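Local atomic coordinates of putative uronate isomerase (Thermotoga maritima, PDB entry 4NAR), a protein that may act as an isomerase related to the lactate racemases, although the identity of its natural substrate remains uncertain. Residues T151-S156 with E254-L259; P189-I192 with N197-R200; V224-E229 with G416-D421; L259-I264 with L292-V297; Q273-E278 with W283-G288. All blocks are in the same frame, centred on the assembly; numbering follows the deposited sequence.

Interaction 1: T151-S156 with E254-L259; sequences TVPHES and ELSSQL. With SO4 (sulfate ion), chain C.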
# COMPACT_ATOMS: atom_id res chain seq x y z
N THR A 151 -0.29 -3.99 8.76
CA THR A 151 1.15 -3.72 8.68
C THR A 151 1.94 -4.85 8.03
O THR A 151 1.88 -6.02 8.47
CB THR A 151 1.75 -3.37 10.06
OG1 THR A 151 1.18 -2.14 10.54
CG2 THR A 151 3.27 -3.22 9.96
N VAL A 152 2.70 -4.48 7.00
CA VAL A 152 3.43 -5.41 6.15
C VAL A 152 4.58 -4.60 5.54
O VAL A 152 4.49 -3.37 5.45
CB VAL A 152 2.45 -5.98 5.08
CG1 VAL A 152 3.06 -6.05 3.69
CG2 VAL A 152 1.91 -7.35 5.51
N PRO A 153 5.68 -5.26 5.15
CA PRO A 153 6.77 -4.46 4.57
C PRO A 153 6.31 -3.80 3.27
O PRO A 153 5.60 -4.44 2.50
CB PRO A 153 7.86 -5.49 4.27
CG PRO A 153 7.52 -6.67 5.13
CD PRO A 153 6.03 -6.69 5.23
N HIS A 154 6.71 -2.55 3.04
CA HIS A 154 6.18 -1.79 1.92
C HIS A 154 7.26 -1.01 1.18
O HIS A 154 8.16 -0.42 1.80
CB HIS A 154 5.08 -0.84 2.41
CG HIS A 154 4.21 -0.29 1.32
ND1 HIS A 154 4.55 0.84 0.59
CD2 HIS A 154 3.00 -0.69 0.86
CE1 HIS A 154 3.58 1.10 -0.27
NE2 HIS A 154 2.64 0.19 -0.13
N GLU A 155 7.13 -1.01 -0.16
CA GLU A 155 8.14 -0.46 -1.06
C GLU A 155 8.28 1.07 -0.99
O GLU A 155 9.31 1.61 -1.41
CB GLU A 155 7.82 -0.86 -2.51
CG GLU A 155 6.54 -0.20 -3.06
CD GLU A 155 5.25 -0.92 -2.59
OE1 GLU A 155 5.33 -1.87 -1.76
OE2 GLU A 155 4.14 -0.54 -3.07
N SER A 156 7.25 1.77 -0.49
CA SER A 156 7.27 3.24 -0.43
C SER A 156 7.29 3.79 1.00
O SER A 156 7.79 4.89 1.24
CB SER A 156 6.07 3.86 -1.17
OG SER A 156 6.06 3.51 -2.54
N GLU A 254 7.68 -4.33 14.50
CA GLU A 254 8.53 -5.29 15.20
C GLU A 254 8.05 -6.73 14.97
O GLU A 254 8.86 -7.62 14.77
CB GLU A 254 8.62 -4.97 16.70
CG GLU A 254 9.61 -5.86 17.44
CD GLU A 254 10.92 -6.07 16.66
OE1 GLU A 254 11.65 -5.07 16.42
OE2 GLU A 254 11.23 -7.23 16.28
N LEU A 255 6.74 -6.94 14.98
CA LEU A 255 6.20 -8.28 14.72
C LEU A 255 6.35 -8.64 13.25
O LEU A 255 6.86 -9.73 12.91
CB LEU A 255 4.75 -8.41 15.17
CG LEU A 255 4.22 -9.85 14.99
CD1 LEU A 255 5.11 -10.87 15.71
CD2 LEU A 255 2.76 -10.00 15.41
N SER A 256 5.90 -7.73 12.37
CA SER A 256 6.04 -7.90 10.92
C SER A 256 7.48 -8.19 10.48
O SER A 256 7.72 -9.04 9.61
CB SER A 256 5.49 -6.68 10.17
OG SER A 256 6.06 -6.58 8.87
N SER A 257 8.45 -7.50 11.08
CA SER A 257 9.85 -7.72 10.71
C SER A 257 10.35 -9.14 11.05
O SER A 257 11.36 -9.59 10.50
CB SER A 257 10.76 -6.64 11.30
OG SER A 257 10.81 -6.73 12.72
N GLN A 258 9.65 -9.85 11.93
CA GLN A 258 10.04 -11.19 12.32
C GLN A 258 9.27 -12.22 11.52
O GLN A 258 9.68 -13.37 11.40
CB GLN A 258 9.74 -11.43 13.80
CG GLN A 258 10.63 -10.70 14.81
CD GLN A 258 10.17 -10.95 16.24
OE1 GLN A 258 9.31 -10.24 16.77
NE2 GLN A 258 10.74 -11.99 16.88
N LEU A 259 8.12 -11.81 10.99
CA LEU A 259 7.20 -12.74 10.34
C LEU A 259 7.22 -12.63 8.81
O LEU A 259 6.95 -13.61 8.10
CB LEU A 259 5.80 -12.46 10.85
CG LEU A 259 5.16 -13.33 11.94
CD1 LEU A 259 6.12 -13.66 13.06
CD2 LEU A 259 3.91 -12.65 12.46
S SO4 C . -0.66 -0.77 -0.66
O1 SO4 C . -0.45 -0.43 0.76
O2 SO4 C . -2.06 -0.47 -1.03
O3 SO4 C . 0.22 -0.00 -1.56
O4 SO4 C . -0.40 -2.20 -0.82
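V152 runs past the flank of a helix near its C-terminal end, its CA 6.0 Å from the CA of S256, without any backbone pairing between the two. S256 supplies the helix side of the contact. Its CB faces T151, lying 4.0 Å from T151 O and 4.1 Å from T151 CG2. Its OG stands anti to the backbone N (chi1 157°), which carries it past V152 to rest 3.6 Å from P153 CD, at the side of the pyrrolidine ring. The hydroxyl bonds to H260 ND1, just beyond the helix, not to 151-156. T151 splits its branches: CG2 turns to the helix, while OG1 is hydrogen-bonded to N222 and to S160 O.

Beyond the contact the chain leads to an anion site. H154 NE2 donates to sulfate O3 at 2.8 Å, almost straight at 177°, while ND1 accepts from S156 N at 3.1 Å, with the donor tilted 28° out of the ring plane. The two bonds, one at each nitrogen, fix the imidazole's turn. E155 OE1 lies 3.5 Å above the centre of one ring face, and OE2 makes a salt bridge with K287. R41 and K164 also hydrogen-bond the sulfate, probably a crystallisation ion, consistent with a pocket suited to an anionic ligand.

T151 extends the line of strand 144-150 and bonds through its backbone to M223 of strand 217-227; strand 153-154 pairs antiparallel with 158-159, whose F159 touches S256, and helix 241-259 lays L255 on strand 231-240.

Interaction 2: P189-I192 with N197-R200; sequences PKLI and NPAR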
# COMPACT_ATOMS: atom_id res chain seq x y z
N PRO A 189 15.68 -0.77 -2.35
CA PRO A 189 16.68 -1.62 -1.65
C PRO A 189 17.03 -1.11 -0.25
O PRO A 189 17.10 -1.93 0.67
CB PRO A 189 17.91 -1.57 -2.57
CG PRO A 189 17.32 -1.31 -3.95
CD PRO A 189 16.13 -0.40 -3.71
N LYS A 190 17.21 0.20 -0.07
CA LYS A 190 17.49 0.74 1.27
C LYS A 190 16.23 0.88 2.12
O LYS A 190 16.25 0.66 3.34
CB LYS A 190 18.18 2.10 1.16
CG LYS A 190 19.45 2.08 0.33
CD LYS A 190 20.67 2.49 1.14
CE LYS A 190 21.83 2.88 0.22
NZ LYS A 190 23.16 2.55 0.83
N LEU A 191 15.12 1.26 1.48
CA LEU A 191 13.93 1.69 2.20
C LEU A 191 13.02 0.56 2.72
O LEU A 191 12.64 0.55 3.91
CB LEU A 191 13.11 2.68 1.34
CG LEU A 191 11.97 3.44 2.03
CD1 LEU A 191 11.96 4.92 1.65
CD2 LEU A 191 10.61 2.79 1.71
N ILE A 192 12.68 -0.39 1.85
CA ILE A 192 11.68 -1.40 2.21
C ILE A 192 12.02 -2.12 3.53
O ILE A 192 13.19 -2.44 3.80
CB ILE A 192 11.45 -2.42 1.06
CG1 ILE A 192 10.15 -3.20 1.28
CG2 ILE A 192 12.66 -3.35 0.87
CD1 ILE A 192 9.61 -3.88 0.01
N ASN A 197 11.92 6.50 7.82
CA ASN A 197 12.37 6.83 6.46
C ASN A 197 11.67 8.11 6.00
O ASN A 197 10.76 8.61 6.69
CB ASN A 197 12.06 5.67 5.51
CG ASN A 197 10.60 5.27 5.56
OD1 ASN A 197 9.71 6.03 5.12
ND2 ASN A 197 10.34 4.08 6.10
N PRO A 198 12.07 8.67 4.84
CA PRO A 198 11.50 9.99 4.48
C PRO A 198 9.97 10.03 4.34
O PRO A 198 9.35 10.99 4.82
CB PRO A 198 12.14 10.30 3.12
CG PRO A 198 13.43 9.53 3.13
CD PRO A 198 13.14 8.27 3.90
N ALA A 199 9.38 9.03 3.66
CA ALA A 199 7.92 9.00 3.44
C ALA A 199 7.17 8.92 4.76
O ALA A 199 6.13 9.56 4.95
CB ALA A 199 7.54 7.82 2.55
N ARG A 200 7.70 8.11 5.67
CA ARG A 200 7.13 7.96 7.00
C ARG A 200 7.22 9.32 7.77
O ARG A 200 6.27 9.73 8.45
CB ARG A 200 7.86 6.80 7.69
CG ARG A 200 7.02 5.84 8.51
CD ARG A 200 6.06 4.95 7.69
NE ARG A 200 4.75 5.00 8.33
CZ ARG A 200 3.74 4.15 8.18
NH1 ARG A 200 3.82 3.07 7.40
NH2 ARG A 200 2.61 4.39 8.84
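L191 reaches N197 with one methyl branch: CD1 lies 3.9 Å from N197 CB and 4.2 Å from N197 CG, and the two side chains meet at about a right angle. The same CD1 comes within 4.2 Å of P198 CD, in apolar contact with the proline ring. L191 CG stands anti to the backbone N (chi1 -169°), which swings the branch across the gap from a CB that is not itself aimed at the other helix.

Behind this first shell, the asparagine is held by its own helix. N197 is the N-cap of helix 198-213: its OD1 accepts from R200 N at 2.9 Å, with an N-H...O angle of 160° and the donor tilted from the carbonyl plane. ND2 is hydrogen-bonded to T194 OG1, which also bonds to L191 O, so a single threonine links the end of one helix to the cap of the next. An alanine here is likely to leave R200 N without its capping acceptor and T194 without one of its ties to the second helix, although the CB facing L191 would remain. In the first turn of the helix, R200 makes a cation-pi contact with Y249 and bonds to G161 O.

The arrangement is a tight helix-loop-helix junction, in which helix 188-191 ends and 198-213 begins after a short loop. I192, just past the first helix, bonds through its O to R294. Helix 173-186 backs both sides, with A183 and M186 against L191, M186 also against P198, and F179 against A199.

Interaction 3: V224-E229 with G416-D421; sequences VYEEEE and GKYLYD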
# COMPACT_ATOMS: atom_id res chain seq x y z
N VAL A 224 -1.77 -7.37 12.21
CA VAL A 224 -0.62 -8.07 11.65
C VAL A 224 -1.04 -9.53 11.40
O VAL A 224 -1.75 -10.13 12.22
CB VAL A 224 0.63 -8.00 12.57
CG1 VAL A 224 1.85 -8.57 11.87
CG2 VAL A 224 0.90 -6.56 12.98
N TYR A 225 -0.62 -10.10 10.27
CA TYR A 225 -1.06 -11.43 9.90
C TYR A 225 -0.06 -12.11 8.97
O TYR A 225 0.81 -11.47 8.37
CB TYR A 225 -2.42 -11.37 9.19
CG TYR A 225 -2.43 -10.27 8.16
CD1 TYR A 225 -2.83 -8.99 8.50
CD2 TYR A 225 -2.03 -10.51 6.84
CE1 TYR A 225 -2.82 -7.96 7.57
CE2 TYR A 225 -2.03 -9.48 5.89
CZ TYR A 225 -2.42 -8.20 6.27
OH TYR A 225 -2.43 -7.16 5.36
N GLU A 226 -0.21 -13.43 8.86
CA GLU A 226 0.50 -14.19 7.85
C GLU A 226 -0.47 -14.59 6.75
O GLU A 226 -1.68 -14.67 6.98
CB GLU A 226 1.12 -15.45 8.45
CG GLU A 226 2.27 -15.17 9.38
CD GLU A 226 2.40 -16.24 10.44
OE1 GLU A 226 1.53 -17.14 10.50
OE2 GLU A 226 3.39 -16.18 11.21
N GLU A 227 0.08 -14.83 5.56
CA GLU A 227 -0.70 -15.40 4.48
C GLU A 227 0.01 -16.63 3.93
O GLU A 227 1.10 -16.52 3.36
CB GLU A 227 -0.92 -14.38 3.36
CG GLU A 227 -1.69 -14.96 2.19
CD GLU A 227 -2.34 -13.89 1.34
OE1 GLU A 227 -2.10 -12.68 1.62
OE2 GLU A 227 -3.10 -14.26 0.41
N GLU A 228 -0.59 -17.80 4.12
CA GLU A 228 -0.04 -19.02 3.55
C GLU A 228 -0.94 -19.49 2.41
O GLU A 228 -0.64 -19.28 1.23
CB GLU A 228 0.09 -20.10 4.63
CG GLU A 228 1.12 -19.77 5.72
CD GLU A 228 1.50 -20.99 6.55
OE1 GLU A 228 1.09 -21.05 7.73
OE2 GLU A 228 2.22 -21.88 6.02
N GLU A 229 -2.05 -20.13 2.78
CA GLU A 229 -3.11 -20.42 1.83
C GLU A 229 -4.33 -19.63 2.24
O GLU A 229 -5.18 -19.30 1.42
CB GLU A 229 -3.40 -21.92 1.79
CG GLU A 229 -2.21 -22.74 1.33
CD GLU A 229 -2.64 -23.98 0.57
OE1 GLU A 229 -3.86 -24.30 0.61
OE2 GLU A 229 -1.75 -24.63 -0.05
N GLY A 416 4.38 -11.45 -4.17
CA GLY A 416 4.40 -10.04 -3.81
C GLY A 416 4.07 -9.75 -2.36
O GLY A 416 3.89 -8.60 -1.99
N LYS A 417 4.00 -10.80 -1.54
CA LYS A 417 3.64 -10.63 -0.13
C LYS A 417 4.87 -10.50 0.77
O LYS A 417 5.06 -9.48 1.42
CB LYS A 417 2.73 -11.78 0.34
CG LYS A 417 1.37 -11.87 -0.39
CD LYS A 417 0.57 -10.58 -0.23
CE LYS A 417 -0.60 -10.52 -1.21
NZ LYS A 417 -1.70 -11.49 -0.95
N TYR A 418 5.71 -11.53 0.77
CA TYR A 418 6.90 -11.59 1.64
C TYR A 418 8.11 -10.84 1.10
O TYR A 418 8.36 -10.85 -0.10
CB TYR A 418 7.27 -13.04 1.92
CG TYR A 418 6.25 -13.69 2.81
CD1 TYR A 418 5.05 -14.15 2.29
CD2 TYR A 418 6.45 -13.78 4.19
CE1 TYR A 418 4.09 -14.72 3.10
CE2 TYR A 418 5.48 -14.36 5.02
CZ TYR A 418 4.30 -14.82 4.46
OH TYR A 418 3.33 -15.38 5.26
N LEU A 419 8.87 -10.22 2.01
CA LEU A 419 10.14 -9.57 1.69
C LEU A 419 11.23 -10.64 1.69
O LEU A 419 11.35 -11.43 2.65
CB LEU A 419 10.50 -8.54 2.76
CG LEU A 419 11.17 -7.21 2.42
CD1 LEU A 419 12.02 -6.75 3.61
CD2 LEU A 419 11.97 -7.26 1.13
N TYR A 420 12.03 -10.69 0.63
CA TYR A 420 13.14 -11.64 0.58
C TYR A 420 14.46 -11.01 0.99
O TYR A 420 14.73 -9.84 0.69
CB TYR A 420 13.21 -12.29 -0.81
CG TYR A 420 12.22 -13.41 -0.93
CD1 TYR A 420 10.87 -13.16 -1.17
CD2 TYR A 420 12.62 -14.72 -0.75
CE1 TYR A 420 9.95 -14.19 -1.26
CE2 TYR A 420 11.71 -15.76 -0.84
CZ TYR A 420 10.38 -15.50 -1.09
OH TYR A 420 9.49 -16.54 -1.16
N ASP A 421 15.28 -11.77 1.73
CA ASP A 421 16.61 -11.31 2.09
C ASP A 421 17.63 -12.46 2.01
O ASP A 421 17.25 -13.64 2.02
CB ASP A 421 16.62 -10.67 3.48
CG ASP A 421 17.64 -9.53 3.59
OD1 ASP A 421 18.56 -9.46 2.73
OD2 ASP A 421 17.53 -8.70 4.54
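E227 and K417 join two sheets: E227 ends the long strand 217-227 of the mixed N-terminal sheet, and K417 and Y418 lead into strand 419-422, which pairs parallel with 261-264.

The charged contact is a salt bridge. K417 NZ lies 2.9 Å from E227 OE1 and 3.4 Å from OE2, approaching OE1 from above the carboxylate plane. E227 is extended, its CG anti to the backbone N (chi1 178°), whereas the lysine chain folds at chi2 and chi4 to bring its ammonium back to the acid. NZ has a second carboxylate, E278 OE2, in another salt bridge, so one cation serves two acids. A methionine in its place would probably leave E227 and E278 without their shared counter-charge, and two neighbouring carboxylates facing each other.

The uncharged hydrogen bond comes from the tyrosine. Y418 OH donates to E227 O at 3.1 Å, reaching the carbonyl from well above its plane, 55° out. Y418 also makes a cation-pi contact with K262 from the adjoining strand.

The remaining van der Waals contact is slight: E226 CB rests 3.9 Å from Y418 OH, while the E226 carboxylate leads away to a salt bridge with R234. At the rim of the phenol, E227 O lies in the ring plane, 3.5 Å from Y418 CE1.

Interaction 4: L259-I264 with L292-V297; sequences LHVKYI and LQRPGV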
# COMPACT_ATOMS: atom_id res chain seq x y z
N LEU A 259 8.12 -11.81 10.99
CA LEU A 259 7.20 -12.74 10.34
C LEU A 259 7.22 -12.63 8.81
O LEU A 259 6.95 -13.61 8.10
CB LEU A 259 5.80 -12.46 10.85
CG LEU A 259 5.16 -13.33 11.94
CD1 LEU A 259 6.12 -13.66 13.06
CD2 LEU A 259 3.91 -12.65 12.46
N HIS A 260 7.54 -11.44 8.30
CA HIS A 260 7.34 -11.19 6.86
C HIS A 260 8.61 -11.18 6.00
O HIS A 260 8.57 -10.82 4.82
CB HIS A 260 6.53 -9.91 6.66
CG HIS A 260 5.15 -9.97 7.24
ND1 HIS A 260 4.51 -8.87 7.77
CD2 HIS A 260 4.27 -11.00 7.36
CE1 HIS A 260 3.31 -9.21 8.18
NE2 HIS A 260 3.14 -10.50 7.94
N VAL A 261 9.74 -11.58 6.58
CA VAL A 261 10.96 -11.70 5.80
C VAL A 261 11.36 -13.17 5.55
O VAL A 261 11.58 -13.94 6.49
CB VAL A 261 12.13 -10.91 6.42
CG1 VAL A 261 13.41 -11.07 5.59
CG2 VAL A 261 11.76 -9.44 6.54
N LYS A 262 11.43 -13.55 4.27
CA LYS A 262 11.95 -14.85 3.84
C LYS A 262 13.44 -14.76 3.55
O LYS A 262 13.91 -13.82 2.90
CB LYS A 262 11.23 -15.34 2.58
CG LYS A 262 9.73 -15.63 2.74
CD LYS A 262 9.48 -16.72 3.77
CE LYS A 262 8.05 -17.26 3.67
NZ LYS A 262 7.75 -18.21 4.79
N TYR A 263 14.19 -15.74 4.03
CA TYR A 263 15.64 -15.74 3.79
C TYR A 263 16.04 -16.82 2.81
O TYR A 263 15.49 -17.92 2.81
CB TYR A 263 16.42 -15.89 5.11
CG TYR A 263 16.24 -14.71 6.03
CD1 TYR A 263 15.22 -14.69 6.98
CD2 TYR A 263 17.06 -13.59 5.93
CE1 TYR A 263 15.04 -13.60 7.83
CE2 TYR A 263 16.89 -12.49 6.77
CZ TYR A 263 15.88 -12.50 7.72
OH TYR A 263 15.70 -11.42 8.56
N ILE A 264 16.99 -16.48 1.94
CA ILE A 264 17.61 -17.43 1.02
C ILE A 264 19.11 -17.26 1.10
O ILE A 264 19.60 -16.25 1.60
CB ILE A 264 17.13 -17.23 -0.43
CG1 ILE A 264 17.62 -15.88 -0.96
CG2 ILE A 264 15.62 -17.36 -0.51
CD1 ILE A 264 17.28 -15.63 -2.42
N LEU A 292 11.68 -8.36 -4.15
CA LEU A 292 12.89 -9.08 -4.51
C LEU A 292 14.10 -8.16 -4.72
O LEU A 292 15.11 -8.59 -5.29
CB LEU A 292 12.63 -9.94 -5.75
CG LEU A 292 11.55 -11.02 -5.55
CD1 LEU A 292 11.17 -11.72 -6.87
CD2 LEU A 292 11.97 -12.05 -4.47
N GLN A 293 14.02 -6.91 -4.26
CA GLN A 293 15.05 -5.91 -4.60
C GLN A 293 16.10 -5.58 -3.53
O GLN A 293 16.95 -4.72 -3.76
CB GLN A 293 14.41 -4.62 -5.10
CG GLN A 293 13.79 -4.73 -6.48
CD GLN A 293 13.28 -3.39 -7.00
OE1 GLN A 293 13.89 -2.33 -6.76
NE2 GLN A 293 12.13 -3.43 -7.69
N ARG A 294 16.03 -6.22 -2.36
CA ARG A 294 17.17 -6.14 -1.45
C ARG A 294 18.45 -6.58 -2.16
O ARG A 294 18.42 -7.45 -3.05
CB ARG A 294 16.92 -6.93 -0.17
CG ARG A 294 16.10 -6.11 0.81
CD ARG A 294 16.18 -6.60 2.23
NE ARG A 294 15.59 -5.59 3.10
CZ ARG A 294 15.16 -5.82 4.34
NH1 ARG A 294 15.27 -7.03 4.87
NH2 ARG A 294 14.62 -4.82 5.04
N PRO A 295 19.58 -5.95 -1.80
CA PRO A 295 20.81 -6.23 -2.55
C PRO A 295 21.21 -7.69 -2.38
O PRO A 295 21.14 -8.23 -1.25
CB PRO A 295 21.84 -5.29 -1.91
CG PRO A 295 21.28 -4.90 -0.59
CD PRO A 295 19.78 -4.93 -0.74
N GLY A 296 21.60 -8.33 -3.48
CA GLY A 296 22.03 -9.72 -3.46
C GLY A 296 20.91 -10.74 -3.66
O GLY A 296 21.20 -11.93 -3.86
N VAL A 297 19.65 -10.30 -3.60
CA VAL A 297 18.54 -11.26 -3.74
C VAL A 297 18.42 -11.80 -5.17
O VAL A 297 18.27 -13.00 -5.39
CB VAL A 297 17.20 -10.72 -3.19
CG1 VAL A 297 16.06 -11.65 -3.54
CG2 VAL A 297 17.27 -10.60 -1.68
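R294 offers its guanidinium to V261, whose CG1 stands 4.5 Å from R294 NH1 and approaches obliquely. The same methyl also sits over the rim of one face of the Y263 ring, 3.5 Å above its plane.

The arginine's polar end is occupied: NH1 makes a salt bridge with D421 OD2. V261 therefore meets a guanidinium whose direction is already set by an acid of the adjoining strand.

Residues 294-297 form a type II beta turn, closed by V297 N bonding to R294 O at 3.2 Å, with G296 taking the positive phi (89°) of its third position. The turn sets V297 against strand 261-264, which pairs parallel with 419-422.

I264 makes the second touch. Its CG1 lies between the backbone N and the carbonyl carbon (chi1 66°), and from there the chain extends to put CD1 4.3 Å from V297 CG1 in a methyl-to-methyl apolar contact, and 4.1 Å from V297 O, so the tip of the isoleucine rests against both the side chain and the backbone of the valine.

Interaction 5: Q273-E278 with W283-G288; sequences QVIGEE and WTAGKG. With SO4 (sulfate ion), chain B; SO4 (sulfate ion), chain C.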
# COMPACT_ATOMS: atom_id res chain seq x y z
N GLN A 273 6.81 -14.64 -9.46
CA GLN A 273 5.88 -14.12 -8.47
C GLN A 273 4.45 -14.50 -8.87
O GLN A 273 3.88 -13.96 -9.82
CB GLN A 273 6.05 -12.60 -8.34
CG GLN A 273 7.33 -12.20 -7.59
CD GLN A 273 7.20 -12.32 -6.07
OE1 GLN A 273 6.36 -13.07 -5.55
NE2 GLN A 273 8.04 -11.57 -5.35
N VAL A 274 3.88 -15.45 -8.13
CA VAL A 274 2.56 -15.97 -8.47
C VAL A 274 1.45 -15.06 -7.90
O VAL A 274 1.10 -15.16 -6.72
CB VAL A 274 2.42 -17.42 -7.95
CG1 VAL A 274 1.04 -18.00 -8.28
CG2 VAL A 274 3.56 -18.28 -8.50
N ILE A 275 0.90 -14.18 -8.73
CA ILE A 275 0.04 -13.09 -8.25
C ILE A 275 -1.44 -13.48 -8.12
O ILE A 275 -2.03 -14.02 -9.06
CB ILE A 275 0.14 -11.82 -9.15
CG1 ILE A 275 1.60 -11.39 -9.36
CG2 ILE A 275 -0.67 -10.66 -8.57
CD1 ILE A 275 2.37 -11.24 -8.08
N GLY A 276 -2.04 -13.16 -6.98
CA GLY A 276 -3.45 -13.43 -6.76
C GLY A 276 -4.41 -12.44 -7.41
O GLY A 276 -3.99 -11.36 -7.86
N GLU A 277 -5.69 -12.81 -7.46
CA GLU A 277 -6.78 -12.01 -7.99
C GLU A 277 -6.82 -10.58 -7.41
O GLU A 277 -7.28 -9.65 -8.08
CB GLU A 277 -8.11 -12.73 -7.70
CG GLU A 277 -9.30 -12.35 -8.61
CD GLU A 277 -10.49 -11.73 -7.86
OE1 GLU A 277 -10.77 -10.53 -8.08
OE2 GLU A 277 -11.16 -12.45 -7.08
N GLU A 278 -6.34 -10.42 -6.17
CA GLU A 278 -6.43 -9.14 -5.46
C GLU A 278 -5.60 -8.03 -6.12
O GLU A 278 -5.92 -6.85 -6.00
CB GLU A 278 -6.00 -9.31 -3.99
CG GLU A 278 -4.52 -9.63 -3.81
CD GLU A 278 -4.26 -11.13 -3.69
OE1 GLU A 278 -5.15 -11.94 -4.09
OE2 GLU A 278 -3.17 -11.50 -3.20
N TRP A 283 0.14 -1.72 -11.30
CA TRP A 283 0.33 -0.85 -10.15
C TRP A 283 0.47 -1.64 -8.85
O TRP A 283 1.35 -1.34 -8.05
CB TRP A 283 -0.84 0.12 -10.01
CG TRP A 283 -0.55 1.34 -9.15
CD1 TRP A 283 -0.98 1.57 -7.86
CD2 TRP A 283 0.21 2.49 -9.53
NE1 TRP A 283 -0.53 2.80 -7.43
CE2 TRP A 283 0.20 3.38 -8.43
CE3 TRP A 283 0.88 2.86 -10.70
CZ2 TRP A 283 0.86 4.63 -8.47
CZ3 TRP A 283 1.53 4.09 -10.74
CH2 TRP A 283 1.52 4.96 -9.63
N THR A 284 -0.38 -2.65 -8.64
CA THR A 284 -0.20 -3.48 -7.46
C THR A 284 0.62 -4.75 -7.71
O THR A 284 1.35 -5.20 -6.81
CB THR A 284 -1.53 -3.86 -6.81
OG1 THR A 284 -2.42 -4.38 -7.82
CG2 THR A 284 -2.15 -2.65 -6.14
N ALA A 285 0.52 -5.32 -8.90
CA ALA A 285 1.26 -6.56 -9.17
C ALA A 285 2.78 -6.30 -9.17
O ALA A 285 3.57 -7.25 -9.02
CB ALA A 285 0.82 -7.19 -10.46
N GLY A 286 3.16 -5.03 -9.32
CA GLY A 286 4.55 -4.61 -9.21
C GLY A 286 5.21 -4.99 -7.88
O GLY A 286 6.45 -5.06 -7.81
N LYS A 287 4.40 -5.22 -6.84
CA LYS A 287 4.89 -5.79 -5.57
C LYS A 287 5.78 -7.03 -5.76
O LYS A 287 6.69 -7.29 -4.96
CB LYS A 287 3.73 -6.13 -4.64
CG LYS A 287 3.37 -5.04 -3.65
CD LYS A 287 1.87 -5.03 -3.34
CE LYS A 287 1.54 -4.07 -2.21
NZ LYS A 287 2.07 -2.69 -2.48
N GLY A 288 5.51 -7.78 -6.83
CA GLY A 288 6.33 -8.91 -7.20
C GLY A 288 7.78 -8.54 -7.44
O GLY A 288 8.68 -9.28 -7.05
S SO4 B . -1.00 4.80 -4.18
O1 SO4 B . -0.19 5.41 -3.11
O2 SO4 B . -2.39 4.65 -3.71
O3 SO4 B . -0.95 5.66 -5.37
O4 SO4 B . -0.45 3.47 -4.52
S SO4 C . -0.66 -0.77 -0.66
O1 SO4 C . -0.45 -0.43 0.76
O2 SO4 C . -2.06 -0.47 -1.03
O3 SO4 C . 0.22 -0.00 -1.56
O4 SO4 C . -0.40 -2.20 -0.82
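Q273 turns its CG beside the backbone N (chi1 -74°) and bends again at chi2 (-80°), folding the amide over G288. NE2 donates to G288 O at 2.9 Å. The bond is bent at the hydrogen, 138°, but lies in the plane of the carbonyl and on one of its lone pairs. On the way CG passes 3.5 Å from G288 CA, with the two CA atoms only 5.4 Å apart; a CB on G288 would sit tightly against Q273 CB, so the bare glycine lets strand and helix come this close. Q273 OE1 accepts from G416 N, and the amide thus uses both its ends.

I275 adds the apolar half, CG2 resting 4.2 Å from A285 CB, with I306 of the next strand touching both side chains.

The far side of the helical segment serves bound ions. W283 NE1 donates to one sulfate's O4 at 3.0 Å, at the ring edge and near the plane of the indole, which stacks on H352 while meeting H315 edge-to-face. T72, H180 and N348 also hydrogen-bond this sulfate, probably another crystallisation ion. K287 NZ makes weak bonds to the second sulfate, the closer to its O4 at 3.0 Å.

In the fold this is part of a beta-alpha-beta crossover: strand 268-274 leads through the short helices 282-285 and 287-290 to strand 302-308, its parallel neighbour in a five-stranded sheet. Strand 409-412 flanks 268-274 on the other side, and helix 318-327 lays M320 and I324 against W283.

In the fold
Interactions 1 and 5, with centres about 17 Å apart, converge on one sulfate, and K287 NZ lies 3.0 Å from E155 OE2; this anion pocket, between residues of the N-terminal family region and the short helix 287-290, is a plausible ligand site. Interaction 3 links the mixed sheet to interaction 5: K417 NZ is 2.7 Å from E278 OE2. Interaction 4 abuts interaction 3, their centres about 11 Å apart, through H260 NE2 and Y225 O at 2.6 Å. R294 NH2, 3.0 Å from I192 O, ties interaction 4 to interaction 2, which also packs on 151-156 through S156 and L191. Interactions 2 and 5 do not touch, their nearest atoms about 7 Å apart.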